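Local coordinates for putative beta-lactamase-inhibitor-like PepSY-like domain-containing protein (Bacteroides vulgatus ATCC 8482, PDB 3ELG) that is of unknown function but is a putative periplasmic protein with a fold like that of beta-lactamase inhibitor protein, at residues Tyr85-Val96 / Leu107-Phe117; Met20-Thr28 / Ile66-Phe77. All coordinates share one frame; numbering follows the deposited sequence.

Contact 1: residues Tyr85-Val96 / Leu107-Phe117; sequences YMKANYNGHKTV and LTLENGLEVDF
Glu-110 OE1 accepts the backbone N-H of Lys-94 at 2.8 Å, nearly along its C-O axis and with 161° at the hydrogen, where the helix-to-strand connection meets the tip of an antiparallel beta hairpin. This is helix-on-sheet packing in a BLIP-like, PepSY-like fold: helix 80-89 lies against strands 104-109 and 114-117. The carboxylate gets there because CG of Glu-110 sits between backbone N and carbonyl carbon (chi1 78°) and the chain bends again at chi2. Its other oxygen, OE2, takes the N-H of Asn-111 and passes 3.4 Å from CD2 of His-93, the imidazole and carboxylate planes being 83° apart. Farther along, Val-96 N donates to Thr-108 O at 2.9 Å, next to the non-hydrogen-bonded pair Thr-95/Leu-109. Beneath the helix the contact turns apolar. Phe-117 directs its edge at the face of Tyr-85 in an offset edge-to-face pair, centroids 5.6 Å apart; the ring of Phe-123, nearly parallel to that of Tyr-85, meets it as well. Met-86, a selenomethionine, brings SE to the edge of the Phe-117 ring, 3.8 Å from CZ. Bends at chi2 and chi3 carry its methyl onward to Leu-109, where CE and CD2 meet tip to tip at a tight 3.4 Å.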
loop_
_atom_site.group_PDB
_atom_site.type_symbol
_atom_site.label_atom_id
_atom_site.label_comp_id
_atom_site.label_asym_id
_atom_site.label_seq_id
_atom_site.Cartn_x
_atom_site.Cartn_y
_atom_site.Cartn_z
ATOM N N TYR A 85 15.637 6.294 8.556
ATOM C CA TYR A 85 16.099 7.187 7.513
ATOM C C TYR A 85 15.162 8.378 7.370
ATOM O O TYR A 85 15.593 9.521 7.250
ATOM C CB TYR A 85 16.249 6.448 6.188
ATOM C CG TYR A 85 17.046 7.230 5.197
ATOM C CD1 TYR A 85 16.439 8.189 4.407
ATOM C CD2 TYR A 85 18.414 7.017 5.064
ATOM C CE1 TYR A 85 17.182 8.945 3.502
ATOM C CE2 TYR A 85 19.157 7.752 4.171
ATOM C CZ TYR A 85 18.535 8.709 3.393
ATOM O OH TYR A 85 19.311 9.401 2.507
HETATM N N MSE A 86 13.868 8.095 7.395
HETATM C CA MSE A 86 12.850 9.129 7.186
HETATM C C MSE A 86 12.875 10.162 8.310
HETATM O O MSE A 86 12.669 11.346 8.095
HETATM C CB MSE A 86 11.455 8.555 7.078
HETATM C CG MSE A 86 11.293 7.672 5.874
HETATM SE SE MSE A 86 11.550 8.542 4.154
HETATM C CE MSE A 86 10.080 9.715 4.202
ATOM N N LYS A 87 13.152 9.666 9.501
ATOM C CA LYS A 87 13.156 10.512 10.700
ATOM C C LYS A 87 14.360 11.445 10.634
ATOM O O LYS A 87 14.287 12.627 10.991
ATOM C CB LYS A 87 13.208 9.653 11.961
ATOM C CG LYS A 87 13.266 10.491 13.233
ATOM C CD LYS A 87 11.854 10.815 13.732
ATOM N N ALA A 88 15.448 10.913 10.106
ATOM C CA ALA A 88 16.745 11.636 10.099
ATOM C C ALA A 88 16.793 12.667 8.987
ATOM O O ALA A 88 17.527 13.666 9.058
ATOM C CB ALA A 88 17.895 10.663 9.949
ATOM N N ASN A 89 16.012 12.401 7.945
ATOM C CA ASN A 89 16.166 13.110 6.657
ATOM C C ASN A 89 14.966 13.841 6.173
ATOM O O ASN A 89 15.074 14.832 5.469
ATOM C CB ASN A 89 16.605 12.141 5.589
ATOM C CG ASN A 89 17.972 11.663 5.799
ATOM O OD1 ASN A 89 18.209 10.514 6.175
ATOM N ND2 ASN A 89 18.916 12.563 5.621
ATOM N N TYR A 90 13.800 13.312 6.493
ATOM C CA TYR A 90 12.557 13.896 6.033
ATOM C C TYR A 90 11.667 14.030 7.277
ATOM O O TYR A 90 10.481 13.765 7.289
ATOM C CB TYR A 90 11.983 13.080 4.791
ATOM C CG TYR A 90 12.998 12.925 3.629
ATOM C CD1 TYR A 90 13.136 13.918 2.618
ATOM C CD2 TYR A 90 13.865 11.842 3.560
ATOM C CE1 TYR A 90 14.080 13.784 1.548
ATOM C CE2 TYR A 90 14.838 11.721 2.516
ATOM C CZ TYR A 90 14.944 12.711 1.516
ATOM O OH TYR A 90 15.921 12.603 0.502
ATOM N N ASN A 91 12.289 14.484 8.357
ATOM C CA ASN A 91 11.563 14.664 9.621
ATOM C C ASN A 91 10.409 15.651 9.544
ATOM O O ASN A 91 10.447 16.657 8.819
ATOM C CB ASN A 91 12.509 15.075 10.750
ATOM C CG ASN A 91 11.761 15.475 12.014
ATOM O OD1 ASN A 91 11.415 16.645 12.198
ATOM N ND2 ASN A 91 11.524 14.508 12.902
ATOM N N GLY A 92 9.367 15.347 10.301
ATOM C CA GLY A 92 8.175 16.205 10.347
ATOM C C GLY A 92 7.256 16.052 9.133
ATOM O O GLY A 92 6.164 16.624 9.093
ATOM N N HIS A 93 7.726 15.309 8.138
ATOM C CA HIS A 93 6.912 14.991 6.934
ATOM C C HIS A 93 6.144 13.710 7.163
ATOM O O HIS A 93 6.608 12.840 7.854
ATOM C CB HIS A 93 7.762 14.859 5.678
ATOM C CG HIS A 93 8.221 16.172 5.127
ATOM N ND1 HIS A 93 8.461 17.271 5.929
ATOM C CD2 HIS A 93 8.492 16.565 3.860
ATOM C CE1 HIS A 93 8.857 18.284 5.181
ATOM N NE2 HIS A 93 8.883 17.883 3.921
ATOM N N LYS A 94 4.950 13.643 6.595
ATOM C CA LYS A 94 4.108 12.440 6.709
ATOM C C LYS A 94 4.307 11.574 5.509
ATOM O O LYS A 94 4.205 12.070 4.406
ATOM C CB LYS A 94 2.619 12.778 6.600
ATOM C CG LYS A 94 1.825 13.006 7.844
ATOM C CD LYS A 94 0.425 13.374 7.374
ATOM C CE LYS A 94 -0.450 13.826 8.489
ATOM N NZ LYS A 94 -1.885 13.793 8.051
ATOM N N THR A 95 4.510 10.273 5.710
ATOM C CA THR A 95 4.367 9.318 4.603
ATOM C C THR A 95 2.903 8.945 4.451
ATOM O O THR A 95 2.315 8.332 5.325
ATOM C CB THR A 95 5.193 8.001 4.830
ATOM O OG1 THR A 95 6.582 8.351 4.866
ATOM C CG2 THR A 95 4.938 6.958 3.734
ATOM N N VAL A 96 2.358 9.277 3.305
ATOM C CA VAL A 96 0.906 9.098 3.065
ATOM C C VAL A 96 0.612 7.910 2.170
ATOM O O VAL A 96 -0.548 7.452 2.081
ATOM C CB VAL A 96 0.227 10.385 2.500
ATOM C CG1 VAL A 96 0.384 11.567 3.518
ATOM C CG2 VAL A 96 0.704 10.728 1.091
ATOM N N LEU A 107 8.197 5.425 -0.764
ATOM C CA LEU A 107 7.375 6.183 0.162
ATOM C C LEU A 107 7.059 7.550 -0.377
ATOM O O LEU A 107 7.933 8.296 -0.741
ATOM C CB LEU A 107 8.069 6.348 1.494
ATOM C CG LEU A 107 8.156 5.110 2.426
ATOM C CD1 LEU A 107 8.933 3.924 1.896
ATOM C CD2 LEU A 107 8.636 5.522 3.795
ATOM N N THR A 108 5.767 7.876 -0.411
ATOM C CA THR A 108 5.321 9.155 -0.939
ATOM C C THR A 108 4.881 10.068 0.183
ATOM O O THR A 108 4.083 9.711 1.063
ATOM C CB THR A 108 4.185 9.030 -1.959
ATOM O OG1 THR A 108 4.557 8.093 -2.964
ATOM C CG2 THR A 108 3.929 10.397 -2.607
ATOM N N LEU A 109 5.454 11.259 0.181
ATOM C CA LEU A 109 5.160 12.233 1.229
ATOM C C LEU A 109 3.937 13.066 0.843
ATOM O O LEU A 109 3.477 13.065 -0.310
ATOM C CB LEU A 109 6.348 13.166 1.510
ATOM C CG LEU A 109 7.665 12.417 1.761
ATOM C CD1 LEU A 109 8.827 13.363 2.110
ATOM C CD2 LEU A 109 7.487 11.376 2.880
ATOM N N GLU A 110 3.487 13.806 1.832
ATOM C CA GLU A 110 2.290 14.635 1.687
ATOM C C GLU A 110 2.466 15.636 0.550
ATOM O O GLU A 110 1.498 16.022 -0.107
ATOM C CB GLU A 110 1.977 15.393 2.986
ATOM C CG GLU A 110 2.871 16.606 3.180
ATOM C CD GLU A 110 4.288 16.255 3.622
ATOM O OE1 GLU A 110 4.440 15.687 4.735
ATOM O OE2 GLU A 110 5.237 16.550 2.848
ATOM N N ASN A 111 3.708 16.080 0.362
ATOM C CA ASN A 111 4.053 17.056 -0.694
ATOM C C ASN A 111 4.297 16.430 -2.066
ATOM O O ASN A 111 4.610 17.101 -3.049
ATOM C CB ASN A 111 5.223 17.950 -0.263
ATOM C CG ASN A 111 6.570 17.239 -0.315
ATOM O OD1 ASN A 111 6.638 16.022 -0.416
ATOM N ND2 ASN A 111 7.650 18.007 -0.247
ATOM N N GLY A 112 4.130 15.122 -2.124
ATOM C CA GLY A 112 4.259 14.392 -3.353
ATOM C C GLY A 112 5.647 13.878 -3.699
ATOM O O GLY A 112 5.857 13.233 -4.719
ATOM N N LEU A 113 6.604 14.259 -2.881
ATOM C CA LEU A 113 7.959 13.710 -3.017
ATOM C C LEU A 113 7.866 12.201 -2.857
ATOM O O LEU A 113 7.176 11.741 -1.945
ATOM C CB LEU A 113 8.864 14.274 -1.936
ATOM C CG LEU A 113 10.275 14.704 -2.284
ATOM C CD1 LEU A 113 10.263 15.659 -3.503
ATOM C CD2 LEU A 113 10.925 15.307 -1.026
ATOM N N GLU A 114 8.571 11.452 -3.712
ATOM C CA GLU A 114 8.681 9.997 -3.549
ATOM C C GLU A 114 10.089 9.642 -3.168
ATOM O O GLU A 114 11.030 10.111 -3.766
ATOM C CB GLU A 114 8.295 9.279 -4.812
ATOM C CG GLU A 114 8.273 7.747 -4.653
ATOM C CD GLU A 114 8.099 7.009 -5.971
ATOM O OE1 GLU A 114 7.055 7.220 -6.624
ATOM O OE2 GLU A 114 8.986 6.199 -6.329
ATOM N N VAL A 115 10.205 8.927 -2.067
ATOM C CA VAL A 115 11.502 8.508 -1.560
ATOM C C VAL A 115 11.654 7.014 -1.787
ATOM O O VAL A 115 10.869 6.207 -1.271
ATOM C CB VAL A 115 11.678 8.866 -0.046
ATOM C CG1 VAL A 115 13.133 8.699 0.343
ATOM C CG2 VAL A 115 11.175 10.300 0.262
ATOM N N ASP A 116 12.669 6.662 -2.581
ATOM C CA ASP A 116 12.908 5.271 -3.014
ATOM C C ASP A 116 14.034 4.589 -2.273
ATOM O O ASP A 116 15.123 5.150 -2.102
ATOM C CB ASP A 116 13.176 5.183 -4.527
ATOM C CG ASP A 116 12.006 5.599 -5.375
ATOM O OD1 ASP A 116 10.840 5.710 -4.878
ATOM O OD2 ASP A 116 12.283 5.795 -6.580
ATOM N N PHE A 117 13.740 3.367 -1.852
ATOM C CA PHE A 117 14.664 2.476 -1.113
ATOM C C PHE A 117 14.768 1.092 -1.765
ATOM O O PHE A 117 13.856 0.618 -2.438
ATOM C CB PHE A 117 14.171 2.274 0.325
ATOM C CG PHE A 117 14.029 3.536 1.086
ATOM C CD1 PHE A 117 12.891 4.298 0.969
ATOM C CD2 PHE A 117 15.070 3.985 1.905
ATOM C CE1 PHE A 117 12.752 5.466 1.698
ATOM C CE2 PHE A 117 14.961 5.195 2.585
ATOM C CZ PHE A 117 13.793 5.924 2.480
#

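Contact 2: residues Met20-Thr28 / Ile66-Phe77; sequences MIGKHFSQT and IDCKNKSVPSTF
His-24 and Phe-77 form an edge-to-face pair, with centroids 4.8 Å apart and planes inclined at 60°. The phenyl edge supplies the contact: Phe-77 CZ stands over one face of the imidazole, offset toward its rim and 3.6 Å from CG of His-24. The opposite face of the histidine is covered by CG of Lys-23, while CG2 of Thr-76 approaches His-24 CE1 obliquely at 3.6 Å. Phe-77 is itself sandwiched, since CD1 of Ile-66 lies over the centre of one face and CG2 of Thr-76 over the centre of the other, which should restrict the tilt of the ring. Met-20, a selenomethionine, reaches the same phenyl obliquely. Its CG is anti to the backbone N (chi1 -177°) and its chain then bends, placing CE 3.9 Å from Phe-77 CZ and tip to tip with Ile-66 CD1. Phe-25, just past the helix end, joins the cluster: its CE2 comes 4.1 Å from Phe-77 CE2, its CZ meets Ile-66 CG2 at 3.9 Å, and the Pro-74 ring crosses the Phe-25 side chain at about a right angle. Cys-68 SG lies at the edge of the Phe-25 ring, 4.0 Å from CE1, a sulfur-aromatic contact. Outside the segments, Trp-63 adds an edge-to-face partner to Phe-77. In this largely apolar, aromatic-rich cluster the end of helix 15-24 packs on the end of strand 63-67 and the loop and 3-10 turn after it, part of the helix-against-sheet layering of the BLIP-like fold.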
loop_
_atom_site.group_PDB
_atom_site.type_symbol
_atom_site.label_atom_id
_atom_site.label_comp_id
_atom_site.label_asym_id
_atom_site.label_seq_id
_atom_site.Cartn_x
_atom_site.Cartn_y
_atom_site.Cartn_z
HETATM N N MSE A 20 -5.858 -8.261 6.954
HETATM C CA MSE A 20 -5.038 -7.064 6.972
HETATM C C MSE A 20 -5.932 -5.836 7.159
HETATM O O MSE A 20 -5.641 -4.955 7.974
HETATM C CB MSE A 20 -4.155 -6.940 5.717
HETATM C CG MSE A 20 -3.199 -5.733 5.670
HETATM SE SE MSE A 20 -4.065 -4.006 5.334
HETATM C CE MSE A 20 -2.818 -3.385 3.982
ATOM N N ILE A 21 -7.047 -5.807 6.442
ATOM C CA ILE A 21 -7.968 -4.669 6.464
ATOM C C ILE A 21 -8.647 -4.598 7.819
ATOM O O ILE A 21 -8.843 -3.515 8.396
ATOM C CB ILE A 21 -9.013 -4.751 5.362
ATOM C CG1 ILE A 21 -8.329 -4.597 4.014
ATOM C CG2 ILE A 21 -10.062 -3.669 5.553
ATOM C CD1 ILE A 21 -9.120 -5.097 2.819
ATOM N N GLY A 22 -9.014 -5.760 8.327
ATOM C CA GLY A 22 -9.688 -5.829 9.632
ATOM C C GLY A 22 -8.794 -5.423 10.798
ATOM O O GLY A 22 -9.260 -4.858 11.782
ATOM N N LYS A 23 -7.509 -5.681 10.676
ATOM C CA LYS A 23 -6.553 -5.435 11.740
ATOM C C LYS A 23 -6.138 -3.975 11.739
ATOM O O LYS A 23 -6.089 -3.316 12.790
ATOM C CB LYS A 23 -5.343 -6.381 11.627
ATOM C CG LYS A 23 -4.272 -6.143 12.653
ATOM C CD LYS A 23 -3.200 -7.228 12.590
ATOM C CE LYS A 23 -2.151 -7.050 13.669
ATOM N NZ LYS A 23 -1.058 -8.083 13.570
ATOM N N HIS A 24 -5.836 -3.462 10.550
ATOM C CA HIS A 24 -5.133 -2.209 10.424
ATOM C C HIS A 24 -5.968 -1.001 10.013
ATOM O O HIS A 24 -5.498 0.146 10.154
ATOM C CB HIS A 24 -3.975 -2.350 9.486
ATOM C CG HIS A 24 -2.913 -3.261 9.985
ATOM N ND1 HIS A 24 -2.114 -2.938 11.069
ATOM C CD2 HIS A 24 -2.564 -4.512 9.613
ATOM C CE1 HIS A 24 -1.315 -3.957 11.328
ATOM N NE2 HIS A 24 -1.552 -4.912 10.446
ATOM N N PHE A 25 -7.177 -1.280 9.515
ATOM C CA PHE A 25 -8.137 -0.283 9.009
ATOM C C PHE A 25 -9.540 -0.515 9.551
ATOM O O PHE A 25 -10.564 -0.425 8.848
ATOM C CB PHE A 25 -8.086 -0.231 7.451
ATOM C CG PHE A 25 -6.735 0.164 6.933
ATOM C CD1 PHE A 25 -6.352 1.483 6.909
ATOM C CD2 PHE A 25 -5.809 -0.788 6.568
ATOM C CE1 PHE A 25 -5.122 1.854 6.501
ATOM C CE2 PHE A 25 -4.524 -0.437 6.169
ATOM C CZ PHE A 25 -4.180 0.887 6.112
ATOM N N SER A 26 -9.602 -0.814 10.849
ATOM C CA SER A 26 -10.876 -1.128 11.480
ATOM C C SER A 26 -11.762 0.107 11.616
ATOM O O SER A 26 -12.923 -0.006 11.960
ATOM C CB SER A 26 -10.679 -1.737 12.869
ATOM O OG SER A 26 -9.935 -0.851 13.692
ATOM N N GLN A 27 -11.176 1.273 11.403
ATOM C CA GLN A 27 -11.960 2.520 11.411
ATOM C C GLN A 27 -12.862 2.656 10.183
ATOM O O GLN A 27 -13.751 3.482 10.141
ATOM C CB GLN A 27 -11.055 3.757 11.500
ATOM C CG GLN A 27 -10.432 4.166 10.175
ATOM C CD GLN A 27 -9.130 3.440 9.865
ATOM O OE1 GLN A 27 -8.808 2.430 10.503
ATOM N NE2 GLN A 27 -8.368 3.967 8.899
ATOM N N THR A 28 -12.645 1.813 9.187
ATOM C CA THR A 28 -13.472 1.882 7.999
ATOM C C THR A 28 -13.819 0.462 7.483
ATOM O O THR A 28 -13.691 -0.540 8.200
ATOM C CB THR A 28 -12.795 2.832 6.927
ATOM O OG1 THR A 28 -13.685 3.061 5.820
ATOM C CG2 THR A 28 -11.410 2.292 6.462
ATOM N N ILE A 66 -0.223 0.845 -0.133
ATOM C CA ILE A 66 -1.097 1.380 0.908
ATOM C C ILE A 66 -1.137 2.884 0.737
ATOM O O ILE A 66 -0.141 3.573 1.000
ATOM C CB ILE A 66 -0.614 1.015 2.317
ATOM C CG1 ILE A 66 -0.571 -0.490 2.508
ATOM C CG2 ILE A 66 -1.495 1.652 3.412
ATOM C CD1 ILE A 66 0.225 -0.934 3.709
ATOM N N ASP A 67 -2.297 3.392 0.319
ATOM C CA ASP A 67 -2.475 4.825 0.022
ATOM C C ASP A 67 -3.492 5.469 0.968
ATOM O O ASP A 67 -4.705 5.329 0.792
ATOM C CB ASP A 67 -2.859 5.054 -1.452
ATOM C CG ASP A 67 -2.895 6.522 -1.841
ATOM O OD1 ASP A 67 -2.666 7.408 -0.978
ATOM O OD2 ASP A 67 -3.111 6.776 -3.057
ATOM N N CYS A 68 -2.959 6.144 1.981
ATOM C CA CYS A 68 -3.803 6.808 2.991
ATOM C C CYS A 68 -4.162 8.250 2.682
ATOM O O CYS A 68 -4.740 8.947 3.500
ATOM C CB CYS A 68 -3.197 6.681 4.356
ATOM S SG CYS A 68 -3.083 4.919 4.885
ATOM N N LYS A 69 -3.861 8.629 1.451
ATOM C CA LYS A 69 -4.307 9.882 0.865
ATOM C C LYS A 69 -3.673 11.095 1.546
ATOM O O LYS A 69 -2.575 11.486 1.177
ATOM C CB LYS A 69 -5.813 9.941 0.888
ATOM C CG LYS A 69 -6.448 8.796 0.084
ATOM C CD LYS A 69 -6.000 8.799 -1.353
ATOM C CE LYS A 69 -6.748 7.794 -2.177
ATOM N NZ LYS A 69 -6.121 7.604 -3.532
ATOM N N ASN A 70 -4.337 11.664 2.548
ATOM C CA ASN A 70 -3.744 12.795 3.314
ATOM C C ASN A 70 -3.339 12.439 4.730
ATOM O O ASN A 70 -2.863 13.283 5.512
ATOM C CB ASN A 70 -4.674 14.004 3.385
ATOM C CG ASN A 70 -5.160 14.435 2.047
ATOM O OD1 ASN A 70 -6.366 14.487 1.807
ATOM N ND2 ASN A 70 -4.235 14.741 1.150
ATOM N N LYS A 71 -3.520 11.184 5.078
ATOM C CA LYS A 71 -3.136 10.729 6.398
ATOM C C LYS A 71 -1.912 9.850 6.278
ATOM O O LYS A 71 -1.603 9.355 5.215
ATOM C CB LYS A 71 -4.273 9.970 7.069
ATOM C CG LYS A 71 -5.547 10.816 7.289
ATOM C CD LYS A 71 -6.598 10.041 8.097
ATOM N N SER A 72 -1.288 9.637 7.423
ATOM C CA SER A 72 -0.068 8.841 7.534
ATOM C C SER A 72 -0.367 7.353 7.414
ATOM O O SER A 72 -1.303 6.825 8.005
ATOM C CB SER A 72 0.625 9.066 8.887
ATOM O OG SER A 72 1.084 10.392 8.998
ATOM N N VAL A 73 0.519 6.674 6.703
ATOM C CA VAL A 73 0.545 5.228 6.679
ATOM C C VAL A 73 0.767 4.676 8.098
ATOM O O VAL A 73 1.663 5.128 8.826
ATOM C CB VAL A 73 1.689 4.746 5.739
ATOM C CG1 VAL A 73 1.876 3.211 5.783
ATOM C CG2 VAL A 73 1.445 5.251 4.302
ATOM N N PRO A 74 -0.032 3.684 8.509
ATOM C CA PRO A 74 0.338 3.095 9.805
ATOM C C PRO A 74 1.798 2.625 9.861
ATOM O O PRO A 74 2.301 1.973 8.948
ATOM C CB PRO A 74 -0.655 1.933 9.936
ATOM C CG PRO A 74 -1.817 2.339 9.163
ATOM C CD PRO A 74 -1.242 3.064 7.952
ATOM N N SER A 75 2.463 2.973 10.953
ATOM C CA SER A 75 3.921 2.829 11.036
ATOM C C SER A 75 4.386 1.373 10.936
ATOM O O SER A 75 5.520 1.090 10.555
ATOM C CB SER A 75 4.449 3.480 12.324
ATOM O OG SER A 75 3.973 2.752 13.426
ATOM N N THR A 76 3.497 0.446 11.235
ATOM C CA THR A 76 3.863 -0.974 11.219
ATOM C C THR A 76 4.319 -1.454 9.839
ATOM O O THR A 76 5.034 -2.438 9.686
ATOM C CB THR A 76 2.696 -1.848 11.754
ATOM O OG1 THR A 76 3.156 -3.188 11.948
ATOM C CG2 THR A 76 1.532 -1.818 10.787
ATOM N N PHE A 77 3.881 -0.727 8.827
ATOM C CA PHE A 77 4.099 -1.106 7.436
ATOM C C PHE A 77 5.471 -0.631 6.897
ATOM O O PHE A 77 5.951 -1.061 5.829
ATOM C CB PHE A 77 2.992 -0.533 6.569
ATOM C CG PHE A 77 1.613 -1.199 6.793
ATOM C CD1 PHE A 77 1.433 -2.549 6.544
ATOM C CD2 PHE A 77 0.550 -0.448 7.224
ATOM C CE1 PHE A 77 0.200 -3.137 6.757
ATOM C CE2 PHE A 77 -0.702 -1.035 7.411
ATOM C CZ PHE A 77 -0.867 -2.382 7.174
#

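In the fold
The centres of contacts 1 and 2 lie about 16 Å apart, and both segments of contact 2 (20-28/66-77) precede those of contact 1 (85-96/107-117) in the chain. Contact 1 sets the end of helix 80-89 against strands of the antiparallel sheet, whereas contact 2 sets the end of helix 15-24 mainly against the loop and 3-10 turn leaving strand 63-67 of that sheet. Helix 80-89 follows strand 63-67 in sequence. The two also touch directly: Val-96 O and Cys-68 N are 2.7 Å apart, a probable hydrogen bond, and Lys-94 NZ probably bonds to Asn-70 O. Neighbouring strands 63-67 and 95-101 thus make one sheet of the two regions, and these bonds tie the loop after 63-67 to the start of 95-101.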